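Local coordinates for protein apoptosis regulator ced-9 (Caenorhabditis elegans, PDB 1OHU) that restrains programmed cell death by sequestering the caspase activator CED-4, until EGL-1 binds it and sets CED-4 free, at residues D12-V17 / N130-T135; F16-F21 / G34-P39; R50-I55 / R103-I108; S80-V85 / S136-T141. The protein carries 3 engineered substitutions. One frame throughout, in Å; residues are numbered along the deposited sequence.

How the contacts relate
The crystallised fragment, one piece of the longer CED-9 chain, folds as the all-helical bundle of the Bcl-2 family, and the four contacts sample how its helices are joined. Contacts 1 and 2, with centres about 8 Å apart, both start from helix 13-27, which carries the predicted BH4 motif; contact 1 binds it to helix 128-144 and contact 2 to the loop 34-39. Contact 4, about 10 Å from contact 1, uses helix 128-144 again. Contact 3 joins helices 44-71 and 101-118. Along the chain contact 2 closes first, contact 3 falls between the segments of contact 1, and contact 4 alternates with both 1 and 3, so remote parts of the sequence interlock in one compact domain.

Contact 1 (D12-V17 / N130-T135); sequences DIEGFV and NLFVYT
Phe-132 is the first residue of 130-135 to touch 12-17, and its ring meets two residues one turn apart. Val-17 approaches the ring edge, near its plane, with CG1 3.6 Å from Phe-132 CD2. Glu-14 uses its aliphatic part, CG lying 4.0 Å from Phe-132 CZ; the two side chains cross at about a right angle, and the carboxylate stands 83° from the plane of the ring. A bend at chi2 turns that carboxylate away from the aromatic carbons, and OE1 forms a salt bridge with Lys-140, farther along helix 128-144.

One turn on, Thr-135 brings CB to 4.1 Å from Val-17 CG1, and its methyl CG2 touches the same atom. Its hydroxyl sits beside the backbone N (chi1 -57°) and bonds to its own helix, Thr-135 OG1 to Leu-131 O at 2.8 Å. The backbone N of Thr-135 reaches this carbonyl from the opposite face, so two donors grip Leu-131 O.

The short helical segments run closer to antiparallel than parallel, at 135°, with their axes 9.8 Å apart at closest approach. This seats the predicted BH4 helix against helix 128-144. The Thr-135 hydroxyl is spent on its own helix, so the two segments meet through carbon, while the Glu-14 to Lys-140 salt bridge adds a charged tie between the same helices.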
loop_
_atom_site.group_PDB
_atom_site.type_symbol
_atom_site.label_atom_id
_atom_site.label_comp_id
_atom_site.label_asym_id
_atom_site.label_seq_id
_atom_site.Cartn_x
_atom_site.Cartn_y
_atom_site.Cartn_z
ATOM N N ASP A 12 -0.213 1.566 -13.469
ATOM C CA ASP A 12 0.397 2.708 -12.795
ATOM C C ASP A 12 0.270 2.493 -11.298
ATOM O O ASP A 12 -0.759 2.025 -10.814
ATOM C CB ASP A 12 -0.291 4.022 -13.179
ATOM C CG ASP A 12 0.007 4.437 -14.603
ATOM O OD1 ASP A 12 1.184 4.346 -15.016
ATOM O OD2 ASP A 12 -0.930 4.864 -15.309
ATOM N N ILE A 13 1.328 2.825 -10.571
ATOM C CA ILE A 13 1.332 2.660 -9.133
ATOM C C ILE A 13 0.139 3.340 -8.458
ATOM O O ILE A 13 -0.426 2.795 -7.517
ATOM C CB ILE A 13 2.675 3.170 -8.536
ATOM C CG1 ILE A 13 3.490 1.973 -8.041
ATOM C CG2 ILE A 13 2.443 4.181 -7.424
ATOM C CD1 ILE A 13 2.749 1.048 -7.094
ATOM N N GLU A 14 -0.256 4.514 -8.942
ATOM C CA GLU A 14 -1.386 5.221 -8.346
ATOM C C GLU A 14 -2.622 4.354 -8.257
ATOM O O GLU A 14 -3.378 4.435 -7.283
ATOM C CB GLU A 14 -1.730 6.486 -9.135
ATOM C CG GLU A 14 -0.712 7.590 -8.974
ATOM C CD GLU A 14 0.578 7.303 -9.708
ATOM O OE1 GLU A 14 1.585 7.977 -9.408
ATOM O OE2 GLU A 14 0.579 6.415 -10.591
ATOM N N GLY A 15 -2.831 3.533 -9.281
ATOM C CA GLY A 15 -3.991 2.663 -9.306
ATOM C C GLY A 15 -4.027 1.707 -8.131
ATOM O O GLY A 15 -5.086 1.470 -7.555
ATOM N N PHE A 16 -2.874 1.151 -7.772
ATOM C CA PHE A 16 -2.818 0.221 -6.646
ATOM C C PHE A 16 -3.036 0.960 -5.329
ATOM O O PHE A 16 -3.785 0.503 -4.460
ATOM C CB PHE A 16 -1.461 -0.494 -6.586
ATOM C CG PHE A 16 -1.219 -1.449 -7.722
ATOM C CD1 PHE A 16 -0.874 -0.978 -8.986
ATOM C CD2 PHE A 16 -1.335 -2.824 -7.526
ATOM C CE1 PHE A 16 -0.647 -1.863 -10.039
ATOM C CE2 PHE A 16 -1.111 -3.718 -8.570
ATOM C CZ PHE A 16 -0.765 -3.237 -9.830
ATOM N N VAL A 17 -2.377 2.103 -5.182
ATOM C CA VAL A 17 -2.490 2.880 -3.953
ATOM C C VAL A 17 -3.928 3.338 -3.728
ATOM O O VAL A 17 -4.467 3.178 -2.636
ATOM C CB VAL A 17 -1.553 4.097 -3.974
ATOM C CG1 VAL A 17 -1.576 4.784 -2.617
ATOM C CG2 VAL A 17 -0.136 3.665 -4.325
ATOM N N ASN A 130 -2.334 13.391 0.685
ATOM C CA ASN A 130 -0.882 13.498 0.723
ATOM C C ASN A 130 -0.254 12.132 0.993
ATOM O O ASN A 130 0.771 11.807 0.405
ATOM C CB ASN A 130 -0.450 14.507 1.794
ATOM C CG ASN A 130 -0.619 15.948 1.339
ATOM O OD1 ASN A 130 -0.655 16.873 2.154
ATOM N ND2 ASN A 130 -0.705 16.149 0.027
ATOM N N LEU A 131 -0.872 11.337 1.870
ATOM C CA LEU A 131 -0.356 10.002 2.195
ATOM C C LEU A 131 -0.351 9.184 0.912
ATOM O O LEU A 131 0.594 8.459 0.633
ATOM C CB LEU A 131 -1.250 9.283 3.224
ATOM C CG LEU A 131 -0.640 8.314 4.264
ATOM C CD1 LEU A 131 -1.701 7.272 4.626
ATOM C CD2 LEU A 131 0.617 7.624 3.755
ATOM N N PHE A 132 -1.432 9.297 0.148
ATOM C CA PHE A 132 -1.562 8.582 -1.122
ATOM C C PHE A 132 -0.414 8.955 -2.070
ATOM O O PHE A 132 0.244 8.082 -2.632
ATOM C CB PHE A 132 -2.951 8.885 -1.733
ATOM C CG PHE A 132 -2.970 8.980 -3.235
ATOM C CD1 PHE A 132 -3.209 10.204 -3.857
ATOM C CD2 PHE A 132 -2.702 7.866 -4.026
ATOM C CE1 PHE A 132 -3.170 10.323 -5.244
ATOM C CE2 PHE A 132 -2.659 7.968 -5.414
ATOM C CZ PHE A 132 -2.892 9.204 -6.028
ATOM N N VAL A 133 -0.148 10.246 -2.218
ATOM C CA VAL A 133 0.930 10.712 -3.097
ATOM C C VAL A 133 2.313 10.248 -2.623
ATOM O O VAL A 133 3.103 9.716 -3.409
ATOM C CB VAL A 133 0.920 12.251 -3.196
ATOM C CG1 VAL A 133 1.994 12.720 -4.165
ATOM C CG2 VAL A 133 -0.463 12.734 -3.650
ATOM N N TYR A 134 2.612 10.451 -1.343
ATOM C CA TYR A 134 3.902 10.034 -0.805
ATOM C C TYR A 134 4.119 8.559 -1.132
ATOM O O TYR A 134 5.154 8.175 -1.671
ATOM C CB TYR A 134 3.938 10.202 0.716
ATOM C CG TYR A 134 3.829 11.621 1.214
ATOM C CD1 TYR A 134 3.574 11.879 2.557
ATOM C CD2 TYR A 134 4.007 12.712 0.352
ATOM C CE1 TYR A 134 3.496 13.185 3.040
ATOM C CE2 TYR A 134 3.933 14.025 0.824
ATOM C CZ TYR A 134 3.676 14.255 2.170
ATOM O OH TYR A 134 3.589 15.547 2.657
ATOM N N THR A 135 3.125 7.737 -0.805
ATOM C CA THR A 135 3.209 6.299 -1.040
ATOM C C THR A 135 3.477 5.980 -2.513
ATOM O O THR A 135 4.385 5.218 -2.840
ATOM C CB THR A 135 1.908 5.591 -0.572
ATOM O OG1 THR A 135 1.672 5.887 0.816
ATOM C CG2 THR A 135 2.033 4.078 -0.738
#

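Contact 2 (F16-F21 / G34-P39); sequences FVVDYF and GAPGLP
Val-18 turns both methyls to the loop 34-39. CG1 lies 3.9 Å from Leu-38 CD1 and also 3.4 Å from the carbonyl oxygen Pro-36 O, while CG2 faces the proline ring at Pro-36 CG and CD; the modelled approach to CG is too short to be trusted in detail. Val-18 slides past both loop side chains in the opposite direction, and Leu-38 CD1 reaches its CB as well. The other branch of the leucine goes to the neighbouring residue, CD2 lying 3.9 Å from Asp-19 OD2 and 4.1 Å from Asp-19 CB.

With an alanine in place of Val-18, both branch methyls would be gone, and the Pro-36 ring and Leu-38 CD1 would probably lose much of the apolar surface that ties the loop to the helix.

Helix 13-27 carries the predicted BH4 motif of this Bcl-2 family fold, and the loop turns back over it on the way to helix 44-71. The contact thus closes a short local circuit, only twelve residues lying between its segments. Farther out, Asp-19 has CG anti to its backbone N (chi1 -178°), and its carboxylate forms a salt bridge through OD2 with Arg-50 of helix 44-71, which anchors the acid beside the leucine methyl. Behind Val-18 on its CG2 side, Phe-132 of helix 128-144 packs against the valine and also touches Pro-36.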
loop_
_atom_site.group_PDB
_atom_site.type_symbol
_atom_site.label_atom_id
_atom_site.label_comp_id
_atom_site.label_asym_id
_atom_site.label_seq_id
_atom_site.Cartn_x
_atom_site.Cartn_y
_atom_site.Cartn_z
ATOM N N PHE A 16 -2.874 1.151 -7.772
ATOM C CA PHE A 16 -2.818 0.221 -6.646
ATOM C C PHE A 16 -3.036 0.960 -5.329
ATOM O O PHE A 16 -3.785 0.503 -4.460
ATOM C CB PHE A 16 -1.461 -0.494 -6.586
ATOM C CG PHE A 16 -1.219 -1.449 -7.722
ATOM C CD1 PHE A 16 -0.874 -0.978 -8.986
ATOM C CD2 PHE A 16 -1.335 -2.824 -7.526
ATOM C CE1 PHE A 16 -0.647 -1.863 -10.039
ATOM C CE2 PHE A 16 -1.111 -3.718 -8.570
ATOM C CZ PHE A 16 -0.765 -3.237 -9.830
ATOM N N VAL A 17 -2.377 2.103 -5.182
ATOM C CA VAL A 17 -2.490 2.880 -3.953
ATOM C C VAL A 17 -3.928 3.338 -3.728
ATOM O O VAL A 17 -4.467 3.178 -2.636
ATOM C CB VAL A 17 -1.553 4.097 -3.974
ATOM C CG1 VAL A 17 -1.576 4.784 -2.617
ATOM C CG2 VAL A 17 -0.136 3.665 -4.325
ATOM N N VAL A 18 -4.551 3.899 -4.759
ATOM C CA VAL A 18 -5.930 4.356 -4.653
ATOM C C VAL A 18 -6.891 3.216 -4.358
ATOM O O VAL A 18 -7.726 3.316 -3.459
ATOM C CB VAL A 18 -6.411 5.032 -5.947
ATOM C CG1 VAL A 18 -7.917 5.284 -5.874
ATOM C CG2 VAL A 18 -5.678 6.333 -6.143
ATOM N N ASP A 19 -6.781 2.134 -5.123
ATOM C CA ASP A 19 -7.668 1.001 -4.924
ATOM C C ASP A 19 -7.491 0.370 -3.561
ATOM O O ASP A 19 -8.461 -0.095 -2.960
ATOM C CB ASP A 19 -7.445 -0.061 -6.000
ATOM C CG ASP A 19 -8.398 -1.234 -5.850
ATOM O OD1 ASP A 19 -8.037 -2.224 -5.177
ATOM O OD2 ASP A 19 -9.523 -1.151 -6.386
ATOM N N TYR A 20 -6.258 0.331 -3.069
ATOM C CA TYR A 20 -6.035 -0.282 -1.771
ATOM C C TYR A 20 -6.524 0.637 -0.649
ATOM O O TYR A 20 -7.163 0.180 0.303
ATOM C CB TYR A 20 -4.563 -0.625 -1.554
ATOM C CG TYR A 20 -4.382 -1.454 -0.299
ATOM C CD1 TYR A 20 -4.744 -2.798 -0.275
ATOM C CD2 TYR A 20 -3.952 -0.868 0.891
ATOM C CE1 TYR A 20 -4.694 -3.541 0.903
ATOM C CE2 TYR A 20 -3.897 -1.599 2.074
ATOM C CZ TYR A 20 -4.276 -2.936 2.072
ATOM O OH TYR A 20 -4.276 -3.655 3.240
ATOM N N PHE A 21 -6.228 1.929 -0.763
ATOM C CA PHE A 21 -6.666 2.896 0.238
ATOM C C PHE A 21 -8.190 2.828 0.336
ATOM O O PHE A 21 -8.749 2.689 1.418
ATOM C CB PHE A 21 -6.223 4.312 -0.163
ATOM C CG PHE A 21 -4.822 4.683 0.295
ATOM C CD1 PHE A 21 -3.781 3.759 0.246
ATOM C CD2 PHE A 21 -4.539 5.984 0.729
ATOM C CE1 PHE A 21 -2.479 4.119 0.619
ATOM C CE2 PHE A 21 -3.246 6.354 1.102
ATOM C CZ PHE A 21 -2.212 5.417 1.046
ATOM N N GLY A 34 -12.697 11.661 -1.202
ATOM C CA GLY A 34 -11.724 12.311 -2.063
ATOM C C GLY A 34 -10.905 11.370 -2.932
ATOM O O GLY A 34 -9.981 11.805 -3.620
ATOM N N ALA A 35 -11.240 10.083 -2.923
ATOM C CA ALA A 35 -10.498 9.110 -3.721
ATOM C C ALA A 35 -10.400 9.482 -5.204
ATOM O O ALA A 35 -11.406 9.818 -5.832
ATOM C CB ALA A 35 -11.133 7.735 -3.586
ATOM N N PRO A 36 -9.183 9.449 -5.777
ATOM C CA PRO A 36 -9.058 9.786 -7.203
ATOM C C PRO A 36 -9.620 8.663 -8.084
ATOM O O PRO A 36 -9.722 7.521 -7.652
ATOM C CB PRO A 36 -7.551 9.994 -7.395
ATOM C CG PRO A 36 -6.931 9.235 -6.283
ATOM C CD PRO A 36 -7.864 9.446 -5.122
ATOM N N GLY A 37 -9.999 8.997 -9.310
ATOM C CA GLY A 37 -10.548 7.994 -10.198
ATOM C C GLY A 37 -9.553 6.922 -10.599
ATOM O O GLY A 37 -8.342 7.082 -10.440
ATOM N N LEU A 38 -10.073 5.816 -11.117
ATOM C CA LEU A 38 -9.246 4.704 -11.574
ATOM C C LEU A 38 -9.521 4.597 -13.073
ATOM O O LEU A 38 -10.445 3.912 -13.499
ATOM C CB LEU A 38 -9.662 3.420 -10.849
ATOM C CG LEU A 38 -8.606 2.572 -10.133
ATOM C CD1 LEU A 38 -7.685 3.441 -9.303
ATOM C CD2 LEU A 38 -9.308 1.547 -9.252
ATOM N N PRO A 39 -8.710 5.283 -13.893
ATOM C CA PRO A 39 -8.844 5.293 -15.359
ATOM C C PRO A 39 -9.230 3.976 -16.044
ATOM O O PRO A 39 -10.097 3.963 -16.911
ATOM C CB PRO A 39 -7.488 5.821 -15.827
ATOM C CG PRO A 39 -6.564 5.529 -14.663
ATOM C CD PRO A 39 -7.422 5.873 -13.494
#

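Contact 3 (R50-I55 / R103-I108); sequences RVMGTI and RLIGLI
Met-52, a selenomethionine in the crystal, and Ile-105 carry this contact, the isoleucine using both of its branches. Its CG1 lies beside the backbone N (chi1 -63°) and continues extended through chi2 (172°), which sends CD1 across the selenomethionine side chain: Ile-105 CD1 is 3.5 Å from Met-52 CE and 3.9 Å from Met-52 CB. The terminal methyl can return to this position because the chain of Met-52 bends at chi2 and again at chi3.

The second branch, CG2, instead presses on backbone. It stands 3.4 Å from Met-52 O and 4.1 Å from Gly-53 N, besides meeting Met-52 CB. The backbones come nearest here, Gly-53 CA lying 5.9 Å from Ile-105 CA.

A serine in place of Ile-105 would be likely to leave the Met-52 CE methyl without its apolar mate and to open a gap over the carbonyl of Met-52.

Just beyond, Gly-53 O accepts a hydrogen bond from Ser-109 OG, a polar tie between the same two helices, while Met-52 also touches Met-164 of helix 154-172. All three touching residues are buried. Helix 101-118, whose segment here belongs to the predicted BH1 motif, is one of the two central hydrophobic helices of the Bcl-2 fold, and its packing against helix 44-71 is part of the core of that bundle.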
loop_
_atom_site.group_PDB
_atom_site.type_symbol
_atom_site.label_atom_id
_atom_site.label_comp_id
_atom_site.label_asym_id
_atom_site.label_seq_id
_atom_site.Cartn_x
_atom_site.Cartn_y
_atom_site.Cartn_z
ATOM N N ARG A 50 -5.050 -6.380 -2.653
ATOM C CA ARG A 50 -5.959 -6.254 -1.520
ATOM C C ARG A 50 -5.728 -7.397 -0.552
ATOM O O ARG A 50 -5.736 -7.204 0.662
ATOM C CB ARG A 50 -7.418 -6.285 -1.971
ATOM C CG ARG A 50 -7.847 -5.118 -2.840
ATOM C CD ARG A 50 -9.325 -5.238 -3.206
ATOM N NE ARG A 50 -9.728 -4.244 -4.190
ATOM C CZ ARG A 50 -10.968 -4.104 -4.649
ATOM N NH1 ARG A 50 -11.930 -4.902 -4.212
ATOM N NH2 ARG A 50 -11.246 -3.163 -5.540
ATOM N N VAL A 51 -5.533 -8.596 -1.094
ATOM C CA VAL A 51 -5.298 -9.771 -0.267
ATOM C C VAL A 51 -3.935 -9.680 0.390
ATOM O O VAL A 51 -3.799 -9.887 1.593
ATOM C CB VAL A 51 -5.347 -11.072 -1.100
ATOM C CG1 VAL A 51 -4.976 -12.265 -0.226
ATOM C CG2 VAL A 51 -6.736 -11.260 -1.689
HETATM N N MSE A 52 -2.927 -9.369 -0.412
HETATM C CA MSE A 52 -1.563 -9.253 0.076
HETATM C C MSE A 52 -1.436 -8.221 1.196
HETATM O O MSE A 52 -0.684 -8.424 2.154
HETATM C CB MSE A 52 -0.634 -8.901 -1.084
HETATM C CG MSE A 52 -0.558 -9.994 -2.151
HETATM SE SE MSE A 52 0.287 -11.622 -1.500
HETATM C CE MSE A 52 1.922 -11.482 -2.497
ATOM N N GLY A 53 -2.176 -7.120 1.072
ATOM C CA GLY A 53 -2.139 -6.079 2.085
ATOM C C GLY A 53 -2.821 -6.529 3.363
ATOM O O GLY A 53 -2.348 -6.249 4.464
ATOM N N THR A 54 -3.944 -7.225 3.217
ATOM C CA THR A 54 -4.682 -7.733 4.364
ATOM C C THR A 54 -3.817 -8.741 5.107
ATOM O O THR A 54 -3.730 -8.716 6.333
ATOM C CB THR A 54 -5.977 -8.427 3.930
ATOM O OG1 THR A 54 -6.752 -7.521 3.142
ATOM C CG2 THR A 54 -6.791 -8.843 5.139
ATOM N N ILE A 55 -3.178 -9.630 4.354
ATOM C CA ILE A 55 -2.305 -10.635 4.944
ATOM C C ILE A 55 -1.120 -9.964 5.631
ATOM O O ILE A 55 -0.774 -10.305 6.762
ATOM C CB ILE A 55 -1.755 -11.602 3.876
ATOM C CG1 ILE A 55 -2.897 -12.416 3.270
ATOM C CG2 ILE A 55 -0.712 -12.524 4.491
ATOM C CD1 ILE A 55 -2.431 -13.409 2.230
ATOM N N ARG A 103 8.526 -5.199 0.512
ATOM C CA ARG A 103 8.533 -3.791 0.876
ATOM C C ARG A 103 7.381 -3.094 0.149
ATOM O O ARG A 103 6.738 -2.196 0.697
ATOM C CB ARG A 103 9.865 -3.137 0.489
ATOM C CG ARG A 103 10.105 -1.792 1.171
ATOM C CD ARG A 103 11.340 -1.076 0.643
ATOM N NE ARG A 103 11.662 0.097 1.456
ATOM C CZ ARG A 103 12.574 1.016 1.141
ATOM N NH1 ARG A 103 13.272 0.914 0.016
ATOM N NH2 ARG A 103 12.796 2.037 1.961
ATOM N N LEU A 104 7.125 -3.524 -1.082
ATOM C CA LEU A 104 6.057 -2.955 -1.892
ATOM C C LEU A 104 4.717 -3.123 -1.187
ATOM O O LEU A 104 4.006 -2.153 -0.924
ATOM C CB LEU A 104 6.015 -3.653 -3.252
ATOM C CG LEU A 104 4.845 -3.340 -4.187
ATOM C CD1 LEU A 104 4.839 -1.867 -4.546
ATOM C CD2 LEU A 104 4.965 -4.196 -5.436
ATOM N N ILE A 105 4.390 -4.374 -0.886
ATOM C CA ILE A 105 3.156 -4.743 -0.211
ATOM C C ILE A 105 3.037 -4.061 1.146
ATOM O O ILE A 105 1.968 -3.586 1.521
ATOM C CB ILE A 105 3.109 -6.276 -0.013
ATOM C CG1 ILE A 105 3.092 -6.963 -1.379
ATOM C CG2 ILE A 105 1.902 -6.671 0.825
ATOM C CD1 ILE A 105 3.236 -8.463 -1.304
ATOM N N GLY A 106 4.143 -4.021 1.878
ATOM C CA GLY A 106 4.144 -3.407 3.191
ATOM C C GLY A 106 3.867 -1.923 3.139
ATOM O O GLY A 106 3.142 -1.396 3.982
ATOM N N LEU A 107 4.442 -1.241 2.151
ATOM C CA LEU A 107 4.234 0.200 2.008
ATOM C C LEU A 107 2.776 0.539 1.695
ATOM O O LEU A 107 2.211 1.471 2.273
ATOM C CB LEU A 107 5.145 0.762 0.911
ATOM C CG LEU A 107 6.645 0.725 1.209
ATOM C CD1 LEU A 107 7.420 1.218 0.003
ATOM C CD2 LEU A 107 6.948 1.580 2.419
ATOM N N ILE A 108 2.175 -0.214 0.776
ATOM C CA ILE A 108 0.783 0.014 0.408
ATOM C C ILE A 108 -0.118 -0.376 1.582
ATOM O O ILE A 108 -1.036 0.361 1.944
ATOM C CB ILE A 108 0.389 -0.806 -0.846
ATOM C CG1 ILE A 108 1.161 -0.294 -2.066
ATOM C CG2 ILE A 108 -1.103 -0.696 -1.096
ATOM C CD1 ILE A 108 0.788 -0.971 -3.373
#

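Contact 4 (S80-V85 / S136-T141); sequences SLYQDV and SLFIKT
The rings of Tyr-82 and Phe-138 meet in an offset edge-to-face (T-shaped) pair, the edge of Tyr-82 turned toward the face of Phe-138, with planes 82° apart and centroids separated by 6.0 Å. At the tyrosine edge, in the plane of its ring, lies Phe-138 CB, 3.9 Å from Tyr-82 CE2. The phenylalanine has Gln-83 at its own edge, where Gln-83 CG is 3.8 Å from Phe-138 CE2. Beyond that methylene the glutamine chain runs on extended, and its amide is inclined 73° to the ring.

Both aromatic side chains have CG anti to the backbone N, which carries each ring out from its helix toward the opposing helix.

In the Bcl-2 bundle this fastens the short helix 79-86 to helix 128-144, one of the two central helices of the family fold. The other, helix 101-118, also reaches Phe-138, through Arg-103 and Leu-107, and Arg-142 makes a cation-pi contact with the same ring. Tyr-82 extends the interface along helix 128-144 by touching Leu-131 and Thr-135, whereas Gln-83 lies at its outer margin, beside Arg-142.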
loop_
_atom_site.group_PDB
_atom_site.type_symbol
_atom_site.label_atom_id
_atom_site.label_comp_id
_atom_site.label_asym_id
_atom_site.label_seq_id
_atom_site.Cartn_x
_atom_site.Cartn_y
_atom_site.Cartn_z
ATOM N N SER A 80 9.389 14.093 4.172
ATOM C CA SER A 80 10.592 13.694 4.887
ATOM C C SER A 80 10.228 12.781 6.053
ATOM O O SER A 80 10.770 11.689 6.183
ATOM C CB SER A 80 11.331 14.915 5.419
ATOM O OG SER A 80 12.512 14.506 6.089
ATOM N N LEU A 81 9.321 13.246 6.906
ATOM C CA LEU A 81 8.885 12.458 8.052
ATOM C C LEU A 81 8.346 11.110 7.556
ATOM O O LEU A 81 8.620 10.069 8.142
ATOM C CB LEU A 81 7.795 13.201 8.816
ATOM C CG LEU A 81 7.399 12.708 10.219
ATOM C CD1 LEU A 81 6.234 13.554 10.712
ATOM C CD2 LEU A 81 6.984 11.246 10.197
ATOM N N TYR A 82 7.574 11.139 6.476
ATOM C CA TYR A 82 7.017 9.915 5.918
ATOM C C TYR A 82 8.138 8.918 5.622
ATOM O O TYR A 82 8.038 7.730 5.939
ATOM C CB TYR A 82 6.241 10.226 4.630
ATOM C CG TYR A 82 5.893 8.986 3.831
ATOM C CD1 TYR A 82 4.839 8.151 4.215
ATOM C CD2 TYR A 82 6.658 8.613 2.727
ATOM C CE1 TYR A 82 4.564 6.982 3.522
ATOM C CE2 TYR A 82 6.393 7.446 2.031
ATOM C CZ TYR A 82 5.348 6.636 2.433
ATOM O OH TYR A 82 5.093 5.478 1.742
ATOM N N GLN A 83 9.208 9.409 5.012
ATOM C CA GLN A 83 10.343 8.563 4.670
ATOM C C GLN A 83 11.090 8.024 5.891
ATOM O O GLN A 83 11.620 6.913 5.856
ATOM C CB GLN A 83 11.294 9.335 3.755
ATOM C CG GLN A 83 10.740 9.524 2.349
ATOM C CD GLN A 83 11.633 10.390 1.481
ATOM O OE1 GLN A 83 11.348 11.564 1.253
ATOM N NE2 GLN A 83 12.724 9.815 1.002
ATOM N N ASP A 84 11.131 8.800 6.971
ATOM C CA ASP A 84 11.807 8.351 8.186
ATOM C C ASP A 84 11.026 7.211 8.839
ATOM O O ASP A 84 11.616 6.252 9.343
ATOM C CB ASP A 84 11.925 9.482 9.217
ATOM C CG ASP A 84 12.744 10.660 8.725
ATOM O OD1 ASP A 84 13.680 10.460 7.925
ATOM O OD2 ASP A 84 12.452 11.793 9.169
ATOM N N VAL A 85 9.697 7.333 8.836
ATOM C CA VAL A 85 8.817 6.342 9.460
ATOM C C VAL A 85 8.695 5.039 8.692
ATOM O O VAL A 85 8.605 3.965 9.285
ATOM C CB VAL A 85 7.388 6.920 9.667
ATOM C CG1 VAL A 85 6.404 5.810 10.036
ATOM C CG2 VAL A 85 7.411 7.969 10.761
ATOM N N SER A 136 2.697 6.586 -3.399
ATOM C CA SER A 136 2.839 6.371 -4.840
ATOM C C SER A 136 4.207 6.815 -5.360
ATOM O O SER A 136 4.835 6.131 -6.161
ATOM C CB SER A 136 1.751 7.141 -5.592
ATOM O OG SER A 136 0.453 6.773 -5.156
ATOM N N LEU A 137 4.651 7.976 -4.906
ATOM C CA LEU A 137 5.928 8.528 -5.325
ATOM C C LEU A 137 7.099 7.682 -4.814
ATOM O O LEU A 137 7.993 7.315 -5.572
ATOM C CB LEU A 137 6.037 9.968 -4.812
ATOM C CG LEU A 137 7.183 10.873 -5.262
ATOM C CD1 LEU A 137 6.903 12.303 -4.803
ATOM C CD2 LEU A 137 8.495 10.366 -4.690
ATOM N N PHE A 138 7.088 7.376 -3.525
ATOM C CA PHE A 138 8.154 6.584 -2.927
ATOM C C PHE A 138 8.351 5.270 -3.678
ATOM O O PHE A 138 9.479 4.884 -3.981
ATOM C CB PHE A 138 7.826 6.316 -1.454
ATOM C CG PHE A 138 8.959 5.721 -0.669
ATOM C CD1 PHE A 138 9.178 4.347 -0.667
ATOM C CD2 PHE A 138 9.793 6.533 0.090
ATOM C CE1 PHE A 138 10.210 3.788 0.086
ATOM C CE2 PHE A 138 10.826 5.988 0.846
ATOM C CZ PHE A 138 11.038 4.614 0.847
ATOM N N ILE A 139 7.246 4.604 -3.995
ATOM C CA ILE A 139 7.270 3.327 -4.700
ATOM C C ILE A 139 7.674 3.454 -6.161
ATOM O O ILE A 139 8.361 2.582 -6.695
ATOM C CB ILE A 139 5.894 2.629 -4.628
ATOM C CG1 ILE A 139 5.526 2.360 -3.165
ATOM C CG2 ILE A 139 5.929 1.322 -5.399
ATOM C CD1 ILE A 139 4.237 1.587 -2.987
ATOM N N LYS A 140 7.234 4.531 -6.804
ATOM C CA LYS A 140 7.548 4.796 -8.204
ATOM C C LYS A 140 9.055 4.800 -8.442
ATOM O O LYS A 140 9.577 4.068 -9.286
ATOM C CB LYS A 140 7.010 6.161 -8.611
ATOM C CG LYS A 140 5.607 6.181 -9.130
ATOM C CD LYS A 140 5.282 7.590 -9.556
ATOM C CE LYS A 140 4.107 7.620 -10.494
ATOM N NZ LYS A 140 3.731 9.016 -10.792
ATOM N N THR A 141 9.734 5.668 -7.701
ATOM C CA THR A 141 11.174 5.817 -7.788
ATOM C C THR A 141 11.849 4.457 -7.638
ATOM O O THR A 141 12.410 3.916 -8.591
ATOM C CB THR A 141 11.682 6.740 -6.675
ATOM O OG1 THR A 141 10.882 7.929 -6.638
ATOM C CG2 THR A 141 13.134 7.112 -6.919
#